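Local coordinates for protein glutathione transferase Ure2p5 (Phanerochaete chrysosporium, PDB 5O00) that probably conjugates or reduces substrates with glutathione, as a Ure2p-like fungal glutathione transferase, and binds oxidized glutathione and dinitrophenylene, at residues L9-V14 / T34-L39; G15-K20 / V174-T179. All blocks are in the same frame, centred on the assembly; numbering follows the deposited sequence.

In the fold
Both interactions involve the beta-alpha-beta unit that opens the glutathione transferase fold. Interaction 1 is internal to it: strand 7-11 and strand 32-36 pair as neighbours, 32-36 being one of the two outermost strands within this chain. Its centre lies about 14 Å from the centre of the chain, and it is only partly buried. Backbone hydrogen bonds carry it, and side chains of the strand ends and the loops after them pack alongside. Interaction 2 is buried, its centre about 4 Å from the centre of the chain. It joins the start of helix 18-28 to helix 174-184 of the C-terminal family region through side chains. Trp19 connects the two, its NE1 bonding His12 O. Both interactions touch the oxidized glutathione and the dinitrophenylene.

Interaction 1 (L9-V14 / T34-L39); sequences LFNHQV and TVYVNL. With GDS (oxidized glutathione disulfide), chain B; NIN (dinitrophenylene), chain C; SO4 (sulfate ion), chain E.
Gln13, in the loop after strand 7-11, stacks on Tyr36 at the end of strand 32-36. The Gln13 amide lies almost flat against the phenol ring, the two planes 17° apart. Gln13 CG sits over the ring in a CH-pi contact, 4.1 Å from the Tyr36 ring centroid. The Gln13 chain bends at its second torsion (chi2 87°), which folds the amide back so that NE2 comes 3.4 Å from Tyr36 CB. Thr34 CG2 lies over the opposite face of the ring, near its rim. The ring itself runs alongside Asn11, and a water bridges Asn11 ND2 and Thr34 OG1.

His12 is gripped from several sides. Leu39 CD1 comes in over one face, 3.6 Å from the His12 ring centroid, as a CH-pi contact. Gln13 OE1 lies over the opposite face, toward the rim. At the edge, Val37 O lies in the ring plane, 3.2 Å from His12 CD2. His12 ND1 is hydrogen-bonded to Gly15 N, which fixes the rotation of the ring. With an alanine in place of His12, Leu39 would probably lose its ring partner and Gly15 N its acceptor, freeing the turn that follows the strand.

The strands themselves run parallel in regular register. Val35 N donates to Leu9 O (2.9 Å), and Asn11 N donates to Val35 O (2.8 Å). Val37 N continues the ladder to Asn11 O at 3.0 Å. On the other face of the sheet, Phe10 CD1 packs on Val37 CG2 (3.7 Å) and also meets Val35 CB. Tyr52 stacks on the Phe10 ring.

Strands 7-11 and 32-36, linked by helix 18-28, form the parallel beta-alpha-beta unit of the thioredoxin-like N-terminal domain of glutathione transferases.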
loop_
_atom_site.group_PDB
_atom_site.type_symbol
_atom_site.label_atom_id
_atom_site.label_comp_id
_atom_site.label_asym_id
_atom_site.label_seq_id
_atom_site.Cartn_x
_atom_site.Cartn_y
_atom_site.Cartn_z
ATOM N N LEU A 9 18.007 -9.641 6.019
ATOM C CA LEU A 9 16.802 -8.875 6.292
ATOM C C LEU A 9 17.209 -7.679 7.140
ATOM O O LEU A 9 17.642 -7.844 8.284
ATOM C CB LEU A 9 15.759 -9.728 7.010
ATOM C CG LEU A 9 14.496 -8.981 7.460
ATOM C CD1 LEU A 9 13.748 -8.422 6.255
ATOM C CD2 LEU A 9 13.586 -9.879 8.295
ATOM N N PHE A 10 17.108 -6.483 6.571
ATOM C CA PHE A 10 17.226 -5.268 7.368
ATOM C C PHE A 10 15.900 -5.071 8.091
ATOM O O PHE A 10 14.850 -4.924 7.455
ATOM C CB PHE A 10 17.601 -4.077 6.491
ATOM C CG PHE A 10 18.941 -4.228 5.820
ATOM C CD1 PHE A 10 20.111 -3.926 6.496
ATOM C CD2 PHE A 10 19.029 -4.697 4.520
ATOM C CE1 PHE A 10 21.346 -4.076 5.882
ATOM C CE2 PHE A 10 20.256 -4.849 3.902
ATOM C CZ PHE A 10 21.416 -4.538 4.583
ATOM N N ASN A 11 15.944 -5.123 9.419
ATOM C CA ASN A 11 14.767 -5.201 10.274
ATOM C C ASN A 11 14.894 -4.152 11.374
ATOM O O ASN A 11 15.862 -3.390 11.427
ATOM C CB ASN A 11 14.635 -6.615 10.866
ATOM C CG ASN A 11 13.210 -6.965 11.268
ATOM O OD1 ASN A 11 12.296 -6.156 11.143
ATOM N ND2 ASN A 11 13.020 -8.190 11.748
ATOM N N HIS A 12 13.905 -4.119 12.265
ATOM C CA HIS A 12 13.955 -3.259 13.438
ATOM C C HIS A 12 13.200 -3.930 14.575
ATOM O O HIS A 12 12.192 -4.606 14.358
ATOM C CB HIS A 12 13.368 -1.869 13.173
ATOM C CG HIS A 12 13.620 -0.894 14.282
ATOM N ND1 HIS A 12 12.648 -0.523 15.185
ATOM C CD2 HIS A 12 14.743 -0.227 14.643
ATOM C CE1 HIS A 12 13.156 0.338 16.048
ATOM N NE2 HIS A 12 14.426 0.534 15.742
ATOM N N GLN A 13 13.699 -3.724 15.796
ATOM C CA GLN A 13 13.147 -4.418 16.955
ATOM C C GLN A 13 11.714 -3.980 17.240
ATOM O O GLN A 13 10.856 -4.810 17.563
ATOM C CB GLN A 13 14.027 -4.171 18.184
ATOM C CG GLN A 13 15.451 -4.707 18.086
ATOM C CD GLN A 13 16.417 -3.726 17.439
ATOM O OE1 GLN A 13 16.011 -2.825 16.705
ATOM N NE2 GLN A 13 17.703 -3.895 17.720
ATOM N N VAL A 14 11.441 -2.680 17.142
ATOM C CA VAL A 14 10.140 -2.136 17.531
ATOM C C VAL A 14 9.188 -2.083 16.347
ATOM O O VAL A 14 8.030 -2.497 16.448
ATOM C CB VAL A 14 10.307 -0.734 18.156
ATOM C CG1 VAL A 14 8.950 -0.199 18.627
ATOM C CG2 VAL A 14 11.304 -0.759 19.298
ATOM N N THR A 34 19.656 -11.290 10.216
ATOM C CA THR A 34 18.899 -10.086 10.511
ATOM C C THR A 34 19.884 -8.989 10.881
ATOM O O THR A 34 20.749 -9.189 11.740
ATOM C CB THR A 34 17.899 -10.337 11.638
ATOM O OG1 THR A 34 17.035 -11.419 11.269
ATOM C CG2 THR A 34 17.056 -9.099 11.912
ATOM N N VAL A 35 19.781 -7.856 10.202
ATOM C CA VAL A 35 20.500 -6.644 10.559
ATOM C C VAL A 35 19.463 -5.664 11.081
ATOM O O VAL A 35 18.591 -5.207 10.330
ATOM C CB VAL A 35 21.273 -6.064 9.366
ATOM C CG1 VAL A 35 21.912 -4.728 9.729
ATOM C CG2 VAL A 35 22.325 -7.055 8.892
ATOM N N TYR A 36 19.528 -5.362 12.372
ATOM C CA TYR A 36 18.659 -4.346 12.945
ATOM C C TYR A 36 19.254 -2.978 12.647
ATOM O O TYR A 36 20.374 -2.672 13.073
ATOM C CB TYR A 36 18.485 -4.563 14.445
ATOM C CG TYR A 36 17.772 -5.853 14.792
ATOM C CD1 TYR A 36 16.443 -6.056 14.435
ATOM C CD2 TYR A 36 18.423 -6.864 15.481
ATOM C CE1 TYR A 36 15.791 -7.235 14.750
ATOM C CE2 TYR A 36 17.781 -8.042 15.802
ATOM C CZ TYR A 36 16.464 -8.223 15.434
ATOM O OH TYR A 36 15.821 -9.397 15.753
ATOM N N VAL A 37 18.519 -2.173 11.897
ATOM C CA VAL A 37 18.985 -0.871 11.439
ATOM C C VAL A 37 18.592 0.184 12.460
ATOM O O VAL A 37 17.460 0.202 12.955
ATOM C CB VAL A 37 18.405 -0.547 10.050
ATOM C CG1 VAL A 37 18.755 0.875 9.639
ATOM C CG2 VAL A 37 18.915 -1.542 9.017
ATOM N N ASN A 38 19.530 1.073 12.768
ATOM C CA ASN A 38 19.267 2.160 13.700
ATOM C C ASN A 38 18.351 3.184 13.041
ATOM O O ASN A 38 18.728 3.821 12.052
ATOM C CB ASN A 38 20.582 2.801 14.136
ATOM C CG ASN A 38 20.381 3.990 15.056
ATOM O OD1 ASN A 38 19.645 4.924 14.738
ATOM N ND2 ASN A 38 21.039 3.961 16.208
ATOM N N LEU A 39 17.149 3.340 13.587
ATOM C CA LEU A 39 16.174 4.278 13.045
ATOM C C LEU A 39 16.110 5.541 13.897
ATOM O O LEU A 39 16.948 6.435 13.763
ATOM C CB LEU A 39 14.791 3.622 12.964
ATOM C CG LEU A 39 14.696 2.330 12.142
ATOM C CD1 LEU A 39 13.272 1.776 12.160
ATOM C CD2 LEU A 39 15.162 2.556 10.713
HETATM N N1 GDS B . 5.157 0.498 3.559
HETATM C CA1 GDS B . 6.474 0.294 4.136
HETATM C C1 GDS B . 6.725 -1.193 4.268
HETATM O OE1 GDS B . 5.779 -1.954 4.599
HETATM O OE2 GDS B . 7.874 -1.651 4.054
HETATM C CB1 GDS B . 6.542 0.900 5.532
HETATM C CG1 GDS B . 7.905 0.579 6.138
HETATM C CD1 GDS B . 8.079 1.365 7.435
HETATM O O1 GDS B . 7.233 2.110 7.818
HETATM N N2 GDS B . 9.312 1.167 8.172
HETATM C CA2 GDS B . 9.590 1.866 9.413
HETATM C C2 GDS B . 10.844 2.721 9.242
HETATM O O2 GDS B . 11.749 2.317 8.591
HETATM C CB2 GDS B . 9.865 0.850 10.518
HETATM S SG2 GDS B . 8.303 0.096 11.021
HETATM N N3 GDS B . 10.939 4.022 9.878
HETATM C CA3 GDS B . 12.137 4.828 9.717
HETATM C C3 GDS B . 11.755 6.305 9.684
HETATM O OE3 GDS B . 10.541 6.634 9.704
HETATM O OE4 GDS B . 12.649 7.190 9.635
HETATM N N4 GDS B . 4.513 2.608 9.045
HETATM C CA4 GDS B . 3.291 2.737 8.284
HETATM C C4 GDS B . 3.051 1.437 7.522
HETATM O OE5 GDS B . 2.556 1.472 6.371
HETATM O OE6 GDS B . 3.351 0.334 8.045
HETATM C C5 GDS B . 4.667 3.304 10.304
HETATM O O5 GDS B . 3.797 3.984 10.737
HETATM C CA5 GDS B . 5.972 3.130 11.064
HETATM N N5 GDS B . 6.176 4.287 11.901
HETATM C CB5 GDS B . 5.879 1.881 11.932
HETATM S SG5 GDS B . 7.540 1.403 12.484
HETATM C CA6 GDS B . 7.922 7.905 10.693
HETATM C C6 GDS B . 6.709 8.776 11.020
HETATM O OE7 GDS B . 6.850 10.000 11.270
HETATM O OE8 GDS B . 5.559 8.266 11.045
HETATM N N6 GDS B . 8.940 8.700 10.024
HETATM C CB6 GDS B . 8.500 7.320 11.983
HETATM C CG6 GDS B . 7.523 6.332 12.614
HETATM C CD6 GDS B . 7.342 5.119 11.709
HETATM O O6 GDS B . 8.140 4.858 10.869
HETATM C C1 NIN C . 2.977 1.599 17.701
HETATM C C2 NIN C . 4.048 1.087 16.992
HETATM N N2 NIN C . 4.467 1.789 15.796
HETATM O O21 NIN C . 3.625 2.777 15.266
HETATM O O22 NIN C . 5.492 1.540 15.276
HETATM C C3 NIN C . 4.690 -0.061 17.428
HETATM C C4 NIN C . 4.242 -0.685 18.583
HETATM N N4 NIN C . 4.864 -1.889 19.090
HETATM O O41 NIN C . 6.016 -2.418 18.487
HETATM O O42 NIN C . 4.377 -2.418 20.018
HETATM C C5 NIN C . 3.169 -0.172 19.289
HETATM C C6 NIN C . 2.533 0.972 18.852
HETATM S S SO4 E . 21.857 -13.948 12.510
HETATM O O1 SO4 E . 22.627 -14.417 11.360
HETATM O O2 SO4 E . 21.286 -12.635 12.219
HETATM O O3 SO4 E . 22.733 -13.847 13.673
HETATM O O4 SO4 E . 20.776 -14.891 12.788
HETATM O O HOH W 1 14.443 -10.811 11.983
#

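Interaction 2 (G15-K20 / V174-T179); sequences GPNGWK and VIWNAT. With GDS (oxidized glutathione disulfide), chain B; NIN (dinitrophenylene), chain C.
The backbones come nearest at Pro16 and Ile175, whose CA atoms are 5.9 Å apart, where the turn leading into helix 18-28 meets helix 174-184. Pro16 lays CG over the face of the Trp176 six-membered ring, 3.5 Å from its centroid and 10° off the normal, a CH-pi contact. Pro16 CB also packs on Ile175 CG1 at 3.6 Å. Ile175 CG1 is anti to the backbone N (chi1 -171°), which carries it to both Pro16 and Trp19 CB.

Trp176 NE1 donates to Asn17 OD1 at 3.0 Å. The oxygen lies near the ring plane, but the indole N-H approaches from above the amide's carbonyl plane. Asn17 ND2 donates to OE6 of the oxidized glutathione (2.7 Å), and Trp176 NE1 adds a weak bond to the same carboxylate oxygen. This is consistent with Trp176 helping to orient the Asn17 amide that binds the ligand. Farther along the helix, Thr179 CG2 touches C5 of the dinitrophenylene at 3.3 Å.

Lys20 NZ forms a salt bridge with Asp75 and hydrogen bonds with Gln109 and Ser74. This junction of the N-terminal and C-terminal family regions borders the glutathione (G) site and the adjacent dinitrophenylene, consistent with the hydrophobic substrate (H) site of glutathione transferases.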
loop_
_atom_site.group_PDB
_atom_site.type_symbol
_atom_site.label_atom_id
_atom_site.label_comp_id
_atom_site.label_asym_id
_atom_site.label_seq_id
_atom_site.Cartn_x
_atom_site.Cartn_y
_atom_site.Cartn_z
ATOM N N GLY A 15 9.658 -1.555 15.221
ATOM C CA GLY A 15 8.832 -1.381 14.050
ATOM C C GLY A 15 8.213 -2.690 13.601
ATOM O O GLY A 15 8.897 -3.714 13.522
ATOM N N PRO A 16 6.909 -2.695 13.300
ATOM C CA PRO A 16 6.273 -3.972 12.927
ATOM C C PRO A 16 6.687 -4.519 11.573
ATOM O O PRO A 16 6.766 -5.741 11.413
ATOM C CB PRO A 16 4.775 -3.630 12.945
ATOM C CG PRO A 16 4.658 -2.453 13.820
ATOM C CD PRO A 16 5.898 -1.656 13.566
ATOM N N ASN A 17 6.935 -3.658 10.583
ATOM C CA ASN A 17 6.761 -4.079 9.192
ATOM C C ASN A 17 7.764 -5.147 8.771
ATOM O O ASN A 17 7.427 -6.036 7.981
ATOM C CB ASN A 17 6.843 -2.870 8.271
ATOM C CG ASN A 17 5.592 -2.032 8.333
ATOM O OD1 ASN A 17 4.489 -2.529 8.107
ATOM N ND2 ASN A 17 5.748 -0.765 8.675
ATOM N N GLY A 18 9.001 -5.075 9.256
ATOM C CA GLY A 18 9.967 -6.093 8.893
ATOM C C GLY A 18 9.582 -7.480 9.356
ATOM O O GLY A 18 10.062 -8.472 8.796
ATOM N N TRP A 19 8.717 -7.581 10.364
ATOM C CA TRP A 19 8.430 -8.877 10.957
ATOM C C TRP A 19 7.476 -9.707 10.112
ATOM O O TRP A 19 7.435 -10.933 10.270
ATOM C CB TRP A 19 7.899 -8.675 12.375
ATOM C CG TRP A 19 8.984 -8.116 13.228
ATOM C CD1 TRP A 19 9.171 -6.809 13.576
ATOM C CD2 TRP A 19 10.074 -8.843 13.794
ATOM N NE1 TRP A 19 10.306 -6.683 14.342
ATOM C CE2 TRP A 19 10.878 -7.921 14.491
ATOM C CE3 TRP A 19 10.444 -10.190 13.789
ATOM C CZ2 TRP A 19 12.028 -8.303 15.177
ATOM C CZ3 TRP A 19 11.583 -10.569 14.473
ATOM C CH2 TRP A 19 12.362 -9.629 15.156
ATOM N N LYS A 20 6.730 -9.072 9.203
ATOM C CA LYS A 20 6.045 -9.816 8.151
ATOM C C LYS A 20 7.021 -10.720 7.420
ATOM O O LYS A 20 6.742 -11.901 7.173
ATOM C CB LYS A 20 5.408 -8.861 7.137
ATOM C CG LYS A 20 4.480 -7.799 7.663
ATOM C CD LYS A 20 3.962 -6.977 6.482
ATOM C CE LYS A 20 3.309 -5.683 6.903
ATOM N NZ LYS A 20 3.144 -4.788 5.728
ATOM N N VAL A 174 -0.707 -9.825 10.276
ATOM C CA VAL A 174 -0.582 -10.340 11.639
ATOM C C VAL A 174 0.062 -9.308 12.566
ATOM O O VAL A 174 -0.465 -9.010 13.643
ATOM C CB VAL A 174 0.206 -11.664 11.636
ATOM C CG1 VAL A 174 0.548 -12.103 13.058
ATOM C CG2 VAL A 174 -0.588 -12.748 10.935
ATOM N N ILE A 175 1.219 -8.768 12.179
ATOM C CA ILE A 175 2.008 -8.014 13.151
ATOM C C ILE A 175 1.288 -6.729 13.554
ATOM O O ILE A 175 1.237 -6.384 14.741
ATOM C CB ILE A 175 3.430 -7.751 12.614
ATOM C CG1 ILE A 175 4.320 -7.154 13.715
ATOM C CG2 ILE A 175 3.417 -6.847 11.380
ATOM C CD1 ILE A 175 4.539 -8.073 14.918
ATOM N N TRP A 176 0.692 -6.014 12.595
ATOM C CA TRP A 176 -0.051 -4.810 12.963
ATOM C C TRP A 176 -1.328 -5.140 13.729
ATOM O O TRP A 176 -1.739 -4.368 14.604
ATOM C CB TRP A 176 -0.375 -3.974 11.724
ATOM C CG TRP A 176 0.731 -3.031 11.313
ATOM C CD1 TRP A 176 1.480 -3.090 10.172
ATOM C CD2 TRP A 176 1.206 -1.887 12.042
ATOM N NE1 TRP A 176 2.386 -2.056 10.145
ATOM C CE2 TRP A 176 2.239 -1.306 11.283
ATOM C CE3 TRP A 176 0.861 -1.304 13.266
ATOM C CZ2 TRP A 176 2.925 -0.168 11.703
ATOM C CZ3 TRP A 176 1.542 -0.174 13.680
ATOM C CH2 TRP A 176 2.562 0.382 12.903
ATOM N N ASN A 177 -1.972 -6.272 13.428
ATOM C CA ASN A 177 -3.147 -6.657 14.204
ATOM C C ASN A 177 -2.777 -6.969 15.650
ATOM O O ASN A 177 -3.495 -6.579 16.579
ATOM C CB ASN A 177 -3.845 -7.848 13.550
ATOM C CG ASN A 177 -4.775 -7.426 12.424
ATOM O OD1 ASN A 177 -5.110 -6.247 12.289
ATOM N ND2 ASN A 177 -5.201 -8.384 11.616
ATOM N N ALA A 178 -1.654 -7.657 15.868
ATOM C CA ALA A 178 -1.210 -7.906 17.237
ATOM C C ALA A 178 -0.907 -6.598 17.959
ATOM O O ALA A 178 -1.281 -6.413 19.124
ATOM C CB ALA A 178 0.018 -8.815 17.231
ATOM N N THR A 179 -0.228 -5.675 17.278
ATOM C CA THR A 179 0.050 -4.367 17.864
ATOM C C THR A 179 -1.240 -3.639 18.217
ATOM O O THR A 179 -1.334 -2.992 19.268
ATOM C CB THR A 179 0.884 -3.533 16.890
ATOM O OG1 THR A 179 2.067 -4.254 16.532
ATOM C CG2 THR A 179 1.280 -2.200 17.505
HETATM N N1 GDS B . 5.157 0.498 3.559
HETATM C CA1 GDS B . 6.474 0.294 4.136
HETATM C C1 GDS B . 6.725 -1.193 4.268
HETATM O OE1 GDS B . 5.779 -1.954 4.599
HETATM O OE2 GDS B . 7.874 -1.651 4.054
HETATM C CB1 GDS B . 6.542 0.900 5.532
HETATM C CG1 GDS B . 7.905 0.579 6.138
HETATM C CD1 GDS B . 8.079 1.365 7.435
HETATM O O1 GDS B . 7.233 2.110 7.818
HETATM N N2 GDS B . 9.312 1.167 8.172
HETATM C CA2 GDS B . 9.590 1.866 9.413
HETATM C C2 GDS B . 10.844 2.721 9.242
HETATM O O2 GDS B . 11.749 2.317 8.591
HETATM C CB2 GDS B . 9.865 0.850 10.518
HETATM S SG2 GDS B . 8.303 0.096 11.021
HETATM N N3 GDS B . 10.939 4.022 9.878
HETATM C CA3 GDS B . 12.137 4.828 9.717
HETATM C C3 GDS B . 11.755 6.305 9.684
HETATM O OE3 GDS B . 10.541 6.634 9.704
HETATM O OE4 GDS B . 12.649 7.190 9.635
HETATM N N4 GDS B . 4.513 2.608 9.045
HETATM C CA4 GDS B . 3.291 2.737 8.284
HETATM C C4 GDS B . 3.051 1.437 7.522
HETATM O OE5 GDS B . 2.556 1.472 6.371
HETATM O OE6 GDS B . 3.351 0.334 8.045
HETATM C C5 GDS B . 4.667 3.304 10.304
HETATM O O5 GDS B . 3.797 3.984 10.737
HETATM C CA5 GDS B . 5.972 3.130 11.064
HETATM N N5 GDS B . 6.176 4.287 11.901
HETATM C CB5 GDS B . 5.879 1.881 11.932
HETATM S SG5 GDS B . 7.540 1.403 12.484
HETATM C CA6 GDS B . 7.922 7.905 10.693
HETATM C C6 GDS B . 6.709 8.776 11.020
HETATM O OE7 GDS B . 6.850 10.000 11.270
HETATM O OE8 GDS B . 5.559 8.266 11.045
HETATM N N6 GDS B . 8.940 8.700 10.024
HETATM C CB6 GDS B . 8.500 7.320 11.983
HETATM C CG6 GDS B . 7.523 6.332 12.614
HETATM C CD6 GDS B . 7.342 5.119 11.709
HETATM O O6 GDS B . 8.140 4.858 10.869
HETATM C C1 NIN C . 2.977 1.599 17.701
HETATM C C2 NIN C . 4.048 1.087 16.992
HETATM N N2 NIN C . 4.467 1.789 15.796
HETATM O O21 NIN C . 3.625 2.777 15.266
HETATM O O22 NIN C . 5.492 1.540 15.276
HETATM C C3 NIN C . 4.690 -0.061 17.428
HETATM C C4 NIN C . 4.242 -0.685 18.583
HETATM N N4 NIN C . 4.864 -1.889 19.090
HETATM O O41 NIN C . 6.016 -2.418 18.487
HETATM O O42 NIN C . 4.377 -2.418 20.018
HETATM C C5 NIN C . 3.169 -0.172 19.289
HETATM C C6 NIN C . 2.533 0.972 18.852
#